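Local structure of 11R-lipoxygenase (Gersemia fruticosa, 3VF1) at residues T45-A50 and V80-M85; A84-K89 and L131-G136. The protein is an iron-dependent, calcium-regulated lipoxygenase that probably adds molecular oxygen to polyunsaturated fatty acids with 11R specificity. One frame throughout, in Å; residues are numbered along the deposited sequence.

Both contacts belong to one four-stranded antiparallel sheet of the PLAT beta sandwich, and both use strand 83-90, sharing A84 and M85. Contact 1 pairs the start of that strand with the end of strand 40-46, where both segments pass into loops; contact 2 pairs its length with strand 130-134, at the sheet's border. Their centres lie about 11 Å apart. Chemistry follows place: in contact 1 a bulge interrupts the register and a turn follows, with a salt bridge on the exposed side, whereas contact 2 is regular pairing with mostly apolar side chains on both faces. Each has buried and more open residues, but exposed ones touch in contact 1 alone.

Contact 1: T45-A50 and V80-M85; sequences TGKDGA and VGEIAM
A classic beta bulge in the PLAT beta sandwich lies near the end of the pairing between strands 40-46 and 83-90: A84 and M85 both lie opposite T45. The backbone of T45 is held twice, T45 N giving a hydrogen bond to M85 O at 3.1 Å and T45 O taking one from A84 N at 2.9 Å. Next to the bulge, G46 comes close to I83, their CA atoms 4.2 Å apart, and G46 CA makes CA-H...O contacts with both V80 O and E82 O. Without a side chain, G46 can lie this near the V80 carbonyl, which a CB would strike.

From G46 to G49 the chain folds into a type I turn, and K47 on that turn meets E82 twice. Its backbone N bonds to E82 O, while the side chain, with CG anti to the backbone N (chi1 180°) and a bend at chi3, runs alongside that of E82. This puts K47 NZ 3.2 Å from E82 OE1 in a salt bridge made from above the carboxylate plane, on an exposed surface. Apolar packing is slight: T45 CB lies 3.9 Å from M85 CG.

T45 and M85 pack against helix 148-164, through T149 among others, whereas I83 turns to I106 on strand 100-109 and to Y119 and F121 on strand 116-124.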
ATOM      1  N   THR A  45      -4.209   1.317  38.198  1.00 61.99           N
ATOM      2  CA  THR A  45      -2.894   1.060  38.775  1.00 57.00           C
ATOM      3  C   THR A  45      -2.071   2.340  38.805  1.00 59.00           C
ATOM      4  O   THR A  45      -1.896   3.002  37.783  1.00 61.45           O
ATOM      5  CB  THR A  45      -2.124  -0.013  37.985  1.00 56.98           C
ATOM      6  OG1 THR A  45      -2.848  -1.249  38.019  1.00 60.71           O
ATOM      7  CG2 THR A  45      -0.740  -0.226  38.581  1.00 57.75           C
ATOM      8  N   GLY A  46      -1.565   2.682  39.984  1.00 66.22           N
ATOM      9  CA  GLY A  46      -0.800   3.902  40.158  1.00 60.49           C
ATOM     10  C   GLY A  46       0.625   3.765  39.662  1.00 58.28           C
ATOM     11  O   GLY A  46       1.119   2.655  39.457  1.00 55.21           O
ATOM     12  N   LYS A  47       1.290   4.899  39.475  1.00 59.33           N
ATOM     13  CA  LYS A  47       2.662   4.916  38.981  1.00 60.53           C
ATOM     14  C   LYS A  47       3.595   4.127  39.895  1.00 65.40           C
ATOM     15  O   LYS A  47       4.593   3.566  39.440  1.00 65.16           O
ATOM     16  CB  LYS A  47       3.159   6.358  38.852  1.00 64.28           C
ATOM     17  CG  LYS A  47       4.591   6.481  38.350  1.00 65.80           C
ATOM     18  CD  LYS A  47       4.951   7.926  38.030  1.00 70.28           C
ATOM     19  CE  LYS A  47       4.824   8.822  39.253  1.00 84.99           C
ATOM     20  NZ  LYS A  47       5.200  10.234  38.956  1.00 89.19           N
ATOM     21  N   ASP A  48       3.264   4.079  41.182  1.00 65.09           N
ATOM     22  CA  ASP A  48       4.122   3.426  42.165  1.00 64.42           C
ATOM     23  C   ASP A  48       3.610   2.044  42.574  1.00 65.47           C
ATOM     24  O   ASP A  48       4.017   1.509  43.604  1.00 70.17           O
ATOM     25  CB  ASP A  48       4.278   4.317  43.399  1.00 70.40           C
ATOM     26  CG  ASP A  48       5.002   5.615  43.090  1.00 77.30           C
ATOM     27  OD1 ASP A  48       6.251   5.620  43.105  1.00 78.78           O
ATOM     28  OD2 ASP A  48       4.324   6.633  42.831  1.00 78.10           O
ATOM     29  N   GLY A  49       2.720   1.473  41.767  1.00 64.45           N
ATOM     30  CA  GLY A  49       2.279   0.103  41.969  1.00 62.97           C
ATOM     31  C   GLY A  49       0.957  -0.038  42.699  1.00 63.93           C
ATOM     32  O   GLY A  49       0.326  -1.094  42.646  1.00 61.32           O
ATOM     33  N   ALA A  50       0.536   1.018  43.386  1.00 64.67           N
ATOM     34  CA  ALA A  50      -0.710   0.982  44.144  1.00 71.22           C
ATOM     35  C   ALA A  50      -1.897   0.774  43.208  1.00 70.42           C
ATOM     36  O   ALA A  50      -2.253   1.669  42.446  1.00 70.63           O
ATOM     37  CB  ALA A  50      -0.877   2.269  44.933  1.00 71.56           C
ATOM     38  N   VAL A  80      -4.438   5.522  44.469  1.00 78.71           N
ATOM     39  CA  VAL A  80      -3.254   5.017  43.780  1.00 72.15           C
ATOM     40  C   VAL A  80      -2.268   6.128  43.414  1.00 66.46           C
ATOM     41  O   VAL A  80      -1.116   5.854  43.073  1.00 64.64           O
ATOM     42  CB  VAL A  80      -3.647   4.263  42.496  1.00 69.20           C
ATOM     43  CG1 VAL A  80      -4.636   3.148  42.818  1.00 69.43           C
ATOM     44  CG2 VAL A  80      -4.232   5.222  41.469  1.00 70.30           C
ATOM     45  N   GLY A  81      -2.720   7.375  43.485  1.00 66.81           N
ATOM     46  CA  GLY A  81      -1.888   8.513  43.136  1.00 68.39           C
ATOM     47  C   GLY A  81      -2.045   8.874  41.673  1.00 71.54           C
ATOM     48  O   GLY A  81      -3.133   9.253  41.242  1.00 70.32           O
ATOM     49  N   GLU A  82      -0.961   8.766  40.909  1.00 73.52           N
ATOM     50  CA  GLU A  82      -1.025   8.970  39.465  1.00 72.01           C
ATOM     51  C   GLU A  82      -1.259   7.642  38.760  1.00 66.61           C
ATOM     52  O   GLU A  82      -0.512   6.686  38.961  1.00 64.86           O
ATOM     53  CB  GLU A  82       0.263   9.607  38.942  1.00 69.56           C
ATOM     54  CG  GLU A  82       0.444  11.062  39.340  1.00 78.25           C
ATOM     55  CD  GLU A  82       1.328  11.824  38.371  1.00 88.45           C
ATOM     56  OE1 GLU A  82       2.360  11.266  37.940  1.00 89.01           O
ATOM     57  OE2 GLU A  82       0.985  12.978  38.035  1.00 88.64           O
ATOM     58  N   ILE A  83      -2.296   7.588  37.930  1.00 61.68           N
ATOM     59  CA  ILE A  83      -2.648   6.357  37.237  1.00 61.43           C
ATOM     60  C   ILE A  83      -1.744   6.172  36.024  1.00 59.17           C
ATOM     61  O   ILE A  83      -1.738   6.996  35.108  1.00 57.21           O
ATOM     62  CB  ILE A  83      -4.116   6.359  36.771  1.00 57.64           C
ATOM     63  CG1 ILE A  83      -5.036   6.867  37.886  1.00 59.59           C
ATOM     64  CG2 ILE A  83      -4.528   4.956  36.341  1.00 52.76           C
ATOM     65  CD1 ILE A  83      -6.475   7.037  37.460  1.00 62.31           C
ATOM     66  N   ALA A  84      -0.977   5.087  36.027  1.00 52.52           N
ATOM     67  CA  ALA A  84      -0.043   4.808  34.944  1.00 52.33           C
ATOM     68  C   ALA A  84      -0.694   3.937  33.874  1.00 52.62           C
ATOM     69  O   ALA A  84      -0.359   4.039  32.695  1.00 53.26           O
ATOM     70  CB  ALA A  84       1.200   4.131  35.490  1.00 52.86           C
ATOM     71  N   MET A  85      -1.624   3.085  34.292  1.00 51.64           N
ATOM     72  CA  MET A  85      -2.296   2.181  33.370  1.00 51.11           C
ATOM     73  C   MET A  85      -3.598   1.658  33.966  1.00 52.10           C
ATOM     74  O   MET A  85      -3.845   1.792  35.163  1.00 57.70           O
ATOM     75  CB  MET A  85      -1.380   1.006  33.029  1.00 48.11           C
ATOM     76  CG  MET A  85      -1.102   0.080  34.199  1.00 49.74           C
ATOM     77  SD  MET A  85       0.137  -1.173  33.820  1.00 61.95           S
ATOM     78  CE  MET A  85       1.601  -0.156  33.661  1.00 56.26           C
TER

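Contact 2: A84-K89 and L131-G136; sequences AMITLK and LVVYEG
L88 N bonds to L131 O at 2.7 Å, and L131 N returns the bond to L88 O. A second reciprocal pair joins I86 and V133, where I86 N to V133 O and V133 N to I86 O both measure 2.9 Å and are nearly straight. Beyond Y134 the last bond, E135 N to A84 O, is more bent. Strands 84-89 and 131-134 thus run antiparallel in register, 160° between their directions.

On one face M85 slants across V132, SD 4.0 Å from V132 CG2, and carries its methyl to the Y134 ring. A chi3 of 68° turns CE back so that it lies 4.0 Å from Y134 CE1, while SD, 5.5 Å from the centroid of the Y134 ring and obliquely placed, makes a Met-aromatic contact. The other face is aliphatic: I86 CG1 lies 3.9 Å from V133 CB as the two run side by side, and L88 CD1 more loosely approaches L131 and V133.

Helix 148-164 covers the face of M85, V132 and Y134, its E157 hydrogen-bonding the tyrosine hydroxyl. On the other face I86 packs on F121, L131 on C123 and V133 on both, all on strand 116-124 in the opposing sheet of the sandwich.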
ATOM      1  N   ALA A  84      -0.977   5.087  36.027  1.00 52.52           N
ATOM      2  CA  ALA A  84      -0.043   4.808  34.944  1.00 52.33           C
ATOM      3  C   ALA A  84      -0.694   3.937  33.874  1.00 52.62           C
ATOM      4  O   ALA A  84      -0.359   4.039  32.695  1.00 53.26           O
ATOM      5  CB  ALA A  84       1.200   4.131  35.490  1.00 52.86           C
ATOM      6  N   MET A  85      -1.624   3.085  34.292  1.00 51.64           N
ATOM      7  CA  MET A  85      -2.296   2.181  33.370  1.00 51.11           C
ATOM      8  C   MET A  85      -3.598   1.658  33.966  1.00 52.10           C
ATOM      9  O   MET A  85      -3.845   1.792  35.163  1.00 57.70           O
ATOM     10  CB  MET A  85      -1.380   1.006  33.029  1.00 48.11           C
ATOM     11  CG  MET A  85      -1.102   0.080  34.199  1.00 49.74           C
ATOM     12  SD  MET A  85       0.137  -1.173  33.820  1.00 61.95           S
ATOM     13  CE  MET A  85       1.601  -0.156  33.661  1.00 56.26           C
ATOM     14  N   ILE A  86      -4.428   1.064  33.114  1.00 49.28           N
ATOM     15  CA  ILE A  86      -5.681   0.463  33.546  1.00 50.11           C
ATOM     16  C   ILE A  86      -5.778  -0.943  32.979  1.00 52.47           C
ATOM     17  O   ILE A  86      -5.147  -1.256  31.971  1.00 55.81           O
ATOM     18  CB  ILE A  86      -6.898   1.275  33.061  1.00 51.65           C
ATOM     19  CG1 ILE A  86      -7.051   1.154  31.542  1.00 52.92           C
ATOM     20  CG2 ILE A  86      -6.760   2.734  33.477  1.00 48.38           C
ATOM     21  CD1 ILE A  86      -8.224   1.926  30.972  1.00 52.40           C
ATOM     22  N   THR A  87      -6.568  -1.790  33.627  1.00 54.13           N
ATOM     23  CA  THR A  87      -6.786  -3.147  33.145  1.00 60.51           C
ATOM     24  C   THR A  87      -8.276  -3.391  32.947  1.00 62.02           C
ATOM     25  O   THR A  87      -9.088  -3.057  33.807  1.00 62.23           O
ATOM     26  CB  THR A  87      -6.220  -4.191  34.121  1.00 62.36           C
ATOM     27  OG1 THR A  87      -4.852  -3.882  34.418  1.00 63.82           O
ATOM     28  CG2 THR A  87      -6.304  -5.586  33.520  1.00 63.00           C
ATOM     29  N   LEU A  88      -8.626  -3.975  31.807  1.00 60.60           N
ATOM     30  CA  LEU A  88     -10.021  -4.206  31.459  1.00 61.74           C
ATOM     31  C   LEU A  88     -10.282  -5.694  31.272  1.00 62.41           C
ATOM     32  O   LEU A  88      -9.484  -6.400  30.657  1.00 62.65           O
ATOM     33  CB  LEU A  88     -10.375  -3.441  30.184  1.00 63.13           C
ATOM     34  CG  LEU A  88     -10.323  -1.917  30.315  1.00 62.41           C
ATOM     35  CD1 LEU A  88     -10.294  -1.257  28.946  1.00 59.60           C
ATOM     36  CD2 LEU A  88     -11.507  -1.412  31.128  1.00 66.89           C
ATOM     37  N   LYS A  89     -11.401  -6.165  31.812  1.00 66.03           N
ATOM     38  CA  LYS A  89     -11.749  -7.579  31.751  1.00 72.91           C
ATOM     39  C   LYS A  89     -13.236  -7.742  31.471  1.00 72.40           C
ATOM     40  O   LYS A  89     -14.062  -7.026  32.035  1.00 70.75           O
ATOM     41  CB  LYS A  89     -11.390  -8.261  33.075  1.00 77.34           C
ATOM     42  CG  LYS A  89     -11.853  -9.709  33.195  1.00 82.85           C
ATOM     43  CD  LYS A  89     -11.073 -10.632  32.277  1.00 82.19           C
ATOM     44  CE  LYS A  89     -11.595 -12.059  32.352  1.00 86.27           C
ATOM     45  NZ  LYS A  89     -10.865 -12.972  31.429  1.00 82.07           N
ATOM     46  N   LEU A 131      -7.548  -6.728  28.679  1.00 58.59           N
ATOM     47  CA  LEU A 131      -6.774  -5.719  27.966  1.00 59.30           C
ATOM     48  C   LEU A 131      -6.179  -4.694  28.924  1.00 56.22           C
ATOM     49  O   LEU A 131      -6.895  -4.079  29.711  1.00 58.75           O
ATOM     50  CB  LEU A 131      -7.663  -5.009  26.944  1.00 60.62           C
ATOM     51  CG  LEU A 131      -7.034  -3.813  26.226  1.00 54.66           C
ATOM     52  CD1 LEU A 131      -5.929  -4.266  25.284  1.00 52.33           C
ATOM     53  CD2 LEU A 131      -8.095  -3.027  25.479  1.00 52.14           C
ATOM     54  N   VAL A 132      -4.867  -4.505  28.840  1.00 53.07           N
ATOM     55  CA  VAL A 132      -4.181  -3.511  29.659  1.00 54.52           C
ATOM     56  C   VAL A 132      -3.780  -2.309  28.806  1.00 51.00           C
ATOM     57  O   VAL A 132      -3.146  -2.457  27.763  1.00 53.34           O
ATOM     58  CB  VAL A 132      -2.930  -4.097  30.349  1.00 59.89           C
ATOM     59  CG1 VAL A 132      -1.957  -4.677  29.324  1.00 64.67           C
ATOM     60  CG2 VAL A 132      -2.245  -3.035  31.201  1.00 57.30           C
ATOM     61  N   VAL A 133      -4.160  -1.118  29.259  1.00 50.52           N
ATOM     62  CA  VAL A 133      -3.928   0.104  28.499  1.00 46.83           C
ATOM     63  C   VAL A 133      -3.097   1.103  29.297  1.00 44.78           C
ATOM     64  O   VAL A 133      -3.473   1.490  30.402  1.00 45.72           O
ATOM     65  CB  VAL A 133      -5.263   0.770  28.114  1.00 46.63           C
ATOM     66  CG1 VAL A 133      -5.020   1.973  27.214  1.00 47.03           C
ATOM     67  CG2 VAL A 133      -6.181  -0.234  27.434  1.00 46.85           C
ATOM     68  N   TYR A 134      -1.969   1.521  28.733  1.00 42.49           N
ATOM     69  CA  TYR A 134      -1.117   2.516  29.374  1.00 40.09           C
ATOM     70  C   TYR A 134      -1.732   3.900  29.252  1.00 43.05           C
ATOM     71  O   TYR A 134      -2.678   4.104  28.492  1.00 46.36           O
ATOM     72  CB  TYR A 134       0.267   2.549  28.727  1.00 41.41           C
ATOM     73  CG  TYR A 134       0.992   1.225  28.708  1.00 42.31           C
ATOM     74  CD1 TYR A 134       1.808   0.842  29.763  1.00 48.35           C
ATOM     75  CD2 TYR A 134       0.874   0.366  27.627  1.00 42.66           C
ATOM     76  CE1 TYR A 134       2.479  -0.363  29.742  1.00 43.22           C
ATOM     77  CE2 TYR A 134       1.538  -0.837  27.599  1.00 43.60           C
ATOM     78  CZ  TYR A 134       2.337  -1.198  28.657  1.00 43.26           C
ATOM     79  OH  TYR A 134       2.995  -2.402  28.611  1.00 47.05           O
ATOM     80  N   GLU A 135      -1.183   4.850  29.998  1.00 45.31           N
ATOM     81  CA  GLU A 135      -1.576   6.247  29.869  1.00 45.63           C
ATOM     82  C   GLU A 135      -0.882   6.832  28.639  1.00 44.61           C
ATOM     83  O   GLU A 135       0.187   6.367  28.246  1.00 44.69           O
ATOM     84  CB  GLU A 135      -1.202   7.020  31.136  1.00 43.19           C
ATOM     85  CG  GLU A 135      -1.946   8.333  31.321  1.00 45.52           C
ATOM     86  CD  GLU A 135      -1.309   9.489  30.572  1.00 51.65           C
ATOM     87  OE1 GLU A 135      -0.113   9.390  30.227  1.00 50.52           O
ATOM     88  OE2 GLU A 135      -2.004  10.500  30.332  1.00 52.56           O
ATOM     89  N   GLY A 136      -1.499   7.845  28.036  1.00 45.91           N
ATOM     90  CA  GLY A 136      -1.038   8.401  26.772  1.00 45.62           C
ATOM     91  C   GLY A 136       0.468   8.519  26.615  1.00 44.62           C
ATOM     92  O   GLY A 136       1.025   8.094  25.602  1.00 44.29           O
TER